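Local coordinates for oxetanocin-like protein (Pyrococcus furiosus, PDB 1XX7) that probably hydrolyses 2'-deoxyribonucleoside 5'-phosphates to deoxyribonucleosides and phosphate, as a metal-dependent phosphohydrolase of the HD-domain family, at residues Leu77-Ile82 with Glu97-Ala102; Leu69-Ile74 with Thr111-Glu116. One frame throughout, in Å; residues are numbered along the deposited sequence.

Contact 1 of 2, residues Leu77-Ile82 with Glu97-Ala102; sequences LGEAII and EAEAKA
G78 and E99 bring the two backbones together, with G78 CA 4.6 Å from E99 CA; since the glycine carries no side chain, its main chain lies directly against helix 95-106. The contact pairs this helix of the all-helical HD domain with the short helix that follows the metal ligands H75 and D76. A water bridges the same pair, accepting from G78 N at 2.9 Å and donating to E99 OE1; the second leg, 2.5 Å, is unusually short and its exact length doubtful at this resolution. The other oxygen of that carboxylate, E99 OE2, stands 2.9 Å from E79 OE2. The approach sets two acceptor oxygens against each other, with the carboxylate planes turned 73° apart. E79 OE2 also has D84 OD1 close by, which makes this a cluster of acids beside the metal site: the E79 side chain comes within about 6 Å of the nickel ion held by H41, H75, D76 and D132.

The apolar half lies along the following turn. A102 CB meets I81 CB at 3.9 Å and also touches the CG1 of I82. At I82 a bent chi2 of -51° turns CD1 over A98, where it reaches A98 CB at 4.0 Å, while I82 CG1 lies 3.8 Å from A98 O. G78 O accepts from both I81 N and I82 N, closing the first turn of the short helix from which both isoleucines project.

Around this pairing, Y92 of the second subunit packs on both isoleucines, L77 touches L103 of helix 95-106, and A80 and I81 rest on L15 of helix 10-18.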
loop_
_atom_site.group_PDB
_atom_site.type_symbol
_atom_site.label_atom_id
_atom_site.label_comp_id
_atom_site.label_asym_id
_atom_site.label_seq_id
_atom_site.Cartn_x
_atom_site.Cartn_y
_atom_site.Cartn_z
ATOM N N LEU A 77 -3.130 14.747 19.264
ATOM C CA LEU A 77 -2.016 15.448 18.655
ATOM C C LEU A 77 -0.648 15.130 19.307
ATOM O O LEU A 77 0.392 15.181 18.636
ATOM C CB LEU A 77 -2.284 16.937 18.713
ATOM C CG LEU A 77 -1.403 17.884 17.912
ATOM C CD1 LEU A 77 -1.116 17.393 16.443
ATOM C CD2 LEU A 77 -2.102 19.247 17.927
ATOM N N GLY A 78 -0.666 14.783 20.601
ATOM C CA GLY A 78 0.518 14.286 21.288
ATOM C C GLY A 78 1.100 12.996 20.692
ATOM O O GLY A 78 2.283 12.680 20.911
ATOM N N GLU A 79 0.274 12.278 19.926
ATOM C CA GLU A 79 0.713 11.084 19.216
ATOM C C GLU A 79 1.628 11.396 18.031
ATOM O O GLU A 79 2.344 10.521 17.575
ATOM C CB GLU A 79 -0.497 10.226 18.792
ATOM C CG GLU A 79 -1.318 9.828 19.998
ATOM C CD GLU A 79 -2.405 8.800 19.749
ATOM O OE1 GLU A 79 -2.836 8.563 18.589
ATOM O OE2 GLU A 79 -2.861 8.251 20.760
ATOM N N ALA A 80 1.623 12.649 17.560
ATOM C CA ALA A 80 2.596 13.117 16.596
ATOM C C ALA A 80 4.011 12.896 17.086
ATOM O O ALA A 80 4.898 12.626 16.300
ATOM C CB ALA A 80 2.373 14.615 16.257
ATOM N N ILE A 81 4.195 12.987 18.387
ATOM C CA ILE A 81 5.484 12.760 19.073
ATOM C C ILE A 81 5.642 11.332 19.640
ATOM O O ILE A 81 6.669 10.686 19.465
ATOM C CB ILE A 81 5.613 13.853 20.190
ATOM C CG1 ILE A 81 5.318 15.220 19.542
ATOM C CG2 ILE A 81 6.954 13.809 20.871
ATOM C CD1 ILE A 81 5.834 16.393 20.239
ATOM N N ILE A 82 4.590 10.840 20.279
ATOM C CA ILE A 82 4.610 9.580 21.048
ATOM C C ILE A 82 4.239 8.351 20.195
ATOM O O ILE A 82 4.576 7.224 20.569
ATOM C CB ILE A 82 3.624 9.682 22.247
ATOM C CG1 ILE A 82 4.055 10.782 23.240
ATOM C CG2 ILE A 82 3.408 8.316 22.958
ATOM C CD1 ILE A 82 5.519 10.708 23.692
ATOM N N GLU A 97 0.072 9.996 30.144
ATOM C CA GLU A 97 1.077 10.828 30.765
ATOM C C GLU A 97 2.109 11.344 29.755
ATOM O O GLU A 97 2.463 12.516 29.766
ATOM C CB GLU A 97 1.767 10.054 31.883
ATOM C CG GLU A 97 2.976 10.788 32.495
ATOM C CD GLU A 97 3.913 9.867 33.297
ATOM O OE1 GLU A 97 3.464 8.771 33.759
ATOM O OE2 GLU A 97 5.100 10.262 33.464
ATOM N N ALA A 98 2.590 10.462 28.885
ATOM C CA ALA A 98 3.627 10.833 27.908
ATOM C C ALA A 98 3.062 11.795 26.839
ATOM O O ALA A 98 3.745 12.748 26.428
ATOM C CB ALA A 98 4.242 9.586 27.280
ATOM N N GLU A 99 1.812 11.586 26.433
ATOM C CA GLU A 99 1.132 12.534 25.489
ATOM C C GLU A 99 0.948 13.916 26.116
ATOM O O GLU A 99 1.154 14.932 25.443
ATOM C CB GLU A 99 -0.240 12.021 25.021
ATOM C CG GLU A 99 -0.223 10.810 24.089
ATOM C CD GLU A 99 -1.640 10.452 23.530
ATOM O OE1 GLU A 99 -2.463 11.357 23.266
ATOM O OE2 GLU A 99 -1.912 9.249 23.324
ATOM N N ALA A 100 0.560 13.954 27.402
ATOM C CA ALA A 100 0.331 15.224 28.090
ATOM C C ALA A 100 1.626 16.000 28.175
ATOM O O ALA A 100 1.633 17.209 27.927
ATOM C CB ALA A 100 -0.276 15.009 29.491
ATOM N N LYS A 101 2.727 15.302 28.484
ATOM C CA LYS A 101 4.033 15.922 28.526
ATOM C C LYS A 101 4.460 16.453 27.154
ATOM O O LYS A 101 5.003 17.559 27.053
ATOM C CB LYS A 101 5.098 14.965 29.052
ATOM C CG LYS A 101 5.112 14.762 30.528
ATOM N N ALA A 102 4.266 15.656 26.112
ATOM C CA ALA A 102 4.628 16.074 24.748
ATOM C C ALA A 102 3.826 17.313 24.341
ATOM O O ALA A 102 4.401 18.294 23.835
ATOM C CB ALA A 102 4.387 14.921 23.738
HETATM O O HOH W 1 -2.552 13.743 22.548
#

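Contact 2 of 2, residues Leu69-Ile74 with Thr111-Glu116; sequences LKIAII and TELFEE
Centred on I71 and L113, whose CA atoms lie 5.7 Å apart, helices 69-74 and 111-116 cross almost perpendicularly, at -88°, with their axes 9.3 Å apart. The arrangement belongs to the all-helical HD domain, in which helix 65-74 leads straight into the metal-binding pair H75 and D76.

L113 is the central side chain. It points toward helix 69-74 and its atoms divide among three residues there. The CD1 branch rests on the aliphatic part of K70, the CD2 branch is 3.8 Å from I71 CG1, and L113 CB faces I74 CD1 at 4.1 Å. K70, I71 and I74 follow an i, i+1, i+4 spacing, so they present one face of the helix to the leucine.

I71 runs on past L113 with an extended chi2 of 166°, and its CD1 comes to 4.1 Å from E116 OE1. This is a van der Waals approach to an oxygen whose hydrogen bond is made with T122. I71 also packs on V128 of helix 123-145. K70 CB lies 3.6 Å from L113 CD1, with K70 CD also touching that methyl, before the chain leads NZ away to a salt bridge with E54 of the third subunit.

Further along, A72 O accepts a hydrogen bond from H75 ND1. This leaves the other imidazole nitrogen as the likely nickel ligand and makes the helix backbone a second-shell support of the site.

At I74, chi1 of 62° places CG1 between the backbone N and the carbonyl carbon, directing the branch at the next residue after L113: I74 CD1 lies 3.8 Å from F114 N and 3.9 Å from F114 CB.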
loop_
_atom_site.group_PDB
_atom_site.type_symbol
_atom_site.label_atom_id
_atom_site.label_comp_id
_atom_site.label_asym_id
_atom_site.label_seq_id
_atom_site.Cartn_x
_atom_site.Cartn_y
_atom_site.Cartn_z
ATOM N N LEU A 69 -15.006 21.082 20.002
ATOM C CA LEU A 69 -14.293 20.957 18.738
ATOM C C LEU A 69 -12.812 21.197 18.915
ATOM O O LEU A 69 -11.994 20.449 18.324
ATOM C CB LEU A 69 -14.872 21.879 17.652
ATOM C CG LEU A 69 -16.360 21.701 17.363
ATOM C CD1 LEU A 69 -16.858 22.779 16.342
ATOM C CD2 LEU A 69 -16.657 20.305 16.890
ATOM N N LYS A 70 -12.411 22.160 19.743
ATOM C CA LYS A 70 -10.964 22.318 19.978
ATOM C C LYS A 70 -10.372 21.038 20.595
ATOM O O LYS A 70 -9.291 20.604 20.226
ATOM C CB LYS A 70 -10.642 23.481 20.894
ATOM C CG LYS A 70 -10.878 24.866 20.370
ATOM C CD LYS A 70 -10.514 25.876 21.444
ATOM C CE LYS A 70 -10.763 27.292 21.012
ATOM N NZ LYS A 70 -10.053 28.301 21.904
ATOM N N ILE A 71 -11.100 20.440 21.531
ATOM C CA ILE A 71 -10.621 19.235 22.222
ATOM C C ILE A 71 -10.475 18.067 21.246
ATOM O O ILE A 71 -9.497 17.357 21.293
ATOM C CB ILE A 71 -11.567 18.813 23.374
ATOM C CG1 ILE A 71 -11.541 19.844 24.519
ATOM C CG2 ILE A 71 -11.223 17.390 23.879
ATOM C CD1 ILE A 71 -12.698 19.682 25.528
ATOM N N ALA A 72 -11.482 17.883 20.394
ATOM C CA ALA A 72 -11.488 16.844 19.397
ATOM C C ALA A 72 -10.275 16.932 18.433
ATOM O O ALA A 72 -9.690 15.916 18.078
ATOM C CB ALA A 72 -12.759 16.907 18.623
ATOM N N ILE A 73 -9.934 18.157 18.055
ATOM C CA ILE A 73 -8.806 18.475 17.211
ATOM C C ILE A 73 -7.479 18.187 17.866
ATOM O O ILE A 73 -6.597 17.586 17.228
ATOM C CB ILE A 73 -8.861 19.936 16.707
ATOM C CG1 ILE A 73 -10.006 20.093 15.732
ATOM C CG2 ILE A 73 -7.544 20.322 15.975
ATOM C CD1 ILE A 73 -10.413 21.538 15.530
ATOM N N ILE A 74 -7.324 18.558 19.128
ATOM C CA ILE A 74 -6.009 18.385 19.787
ATOM C C ILE A 74 -5.861 17.026 20.496
ATOM O O ILE A 74 -4.787 16.675 20.924
ATOM C CB ILE A 74 -5.682 19.558 20.739
ATOM C CG1 ILE A 74 -6.691 19.662 21.885
ATOM C CG2 ILE A 74 -5.664 20.909 19.941
ATOM C CD1 ILE A 74 -6.413 18.817 23.069
ATOM N N THR A 111 -3.165 22.620 27.257
ATOM C CA THR A 111 -2.855 21.606 28.269
ATOM C C THR A 111 -4.119 21.200 29.018
ATOM O O THR A 111 -4.377 20.007 29.204
ATOM C CB THR A 111 -1.804 22.120 29.290
ATOM O OG1 THR A 111 -0.688 22.651 28.589
ATOM C CG2 THR A 111 -1.321 20.992 30.180
ATOM N N GLU A 112 -4.891 22.213 29.432
ATOM C CA GLU A 112 -6.146 22.012 30.149
ATOM C C GLU A 112 -7.190 21.322 29.296
ATOM O O GLU A 112 -7.999 20.575 29.825
ATOM C CB GLU A 112 -6.705 23.335 30.681
ATOM N N LEU A 113 -7.160 21.568 27.983
ATOM C CA LEU A 113 -8.080 20.908 27.035
ATOM C C LEU A 113 -7.817 19.416 26.922
ATOM O O LEU A 113 -8.768 18.629 26.936
ATOM C CB LEU A 113 -8.011 21.537 25.637
ATOM C CG LEU A 113 -8.637 22.927 25.421
ATOM C CD1 LEU A 113 -8.658 23.183 23.932
ATOM C CD2 LEU A 113 -10.039 23.066 25.985
ATOM N N PHE A 114 -6.539 19.029 26.814
ATOM C CA PHE A 114 -6.173 17.598 26.803
ATOM C C PHE A 114 -6.421 16.930 28.188
ATOM O O PHE A 114 -6.769 15.741 28.244
ATOM C CB PHE A 114 -4.738 17.383 26.342
ATOM C CG PHE A 114 -4.305 15.937 26.354
ATOM C CD1 PHE A 114 -4.750 15.050 25.373
ATOM C CD2 PHE A 114 -3.475 15.450 27.360
ATOM C CE1 PHE A 114 -4.363 13.708 25.386
ATOM C CE2 PHE A 114 -3.089 14.096 27.377
ATOM C CZ PHE A 114 -3.531 13.228 26.381
ATOM N N GLU A 115 -6.279 17.702 29.287
ATOM C CA GLU A 115 -6.693 17.221 30.627
ATOM C C GLU A 115 -8.183 16.899 30.642
ATOM O O GLU A 115 -8.579 15.852 31.171
ATOM C CB GLU A 115 -6.340 18.221 31.765
ATOM N N GLU A 116 -9.012 17.785 30.065
ATOM C CA GLU A 116 -10.453 17.553 30.038
ATOM C C GLU A 116 -10.786 16.284 29.272
ATOM O O GLU A 116 -11.703 15.525 29.640
ATOM C CB GLU A 116 -11.211 18.715 29.382
ATOM C CG GLU A 116 -11.590 19.837 30.339
ATOM C CD GLU A 116 -12.606 20.800 29.784
ATOM O OE1 GLU A 116 -13.731 20.418 29.402
ATOM O OE2 GLU A 116 -12.298 21.976 29.811
#

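How the contacts relate
Coming from the N terminus, the chain leaves helix 38-58, which carries the ligand H41, and enters 69-74, then the metal ligands H75 and D76, then 77-82. It turns back so that 97-102 meets 77-82, and contact 1 closes a loop of 14 intervening residues. Continuing to 111-116, it returns to 69-74, and contact 2 closes a wider loop of 36 residues within which contact 1 is wholly nested. Their centres are 12 Å apart, and F114 joins them directly: its CE2 lies 3.6 Å from A100 CB and its CE1 3.7 Å from E99 OE1. Together they tie helices 95-106 and 111-119 to the segments flanking the HD pair.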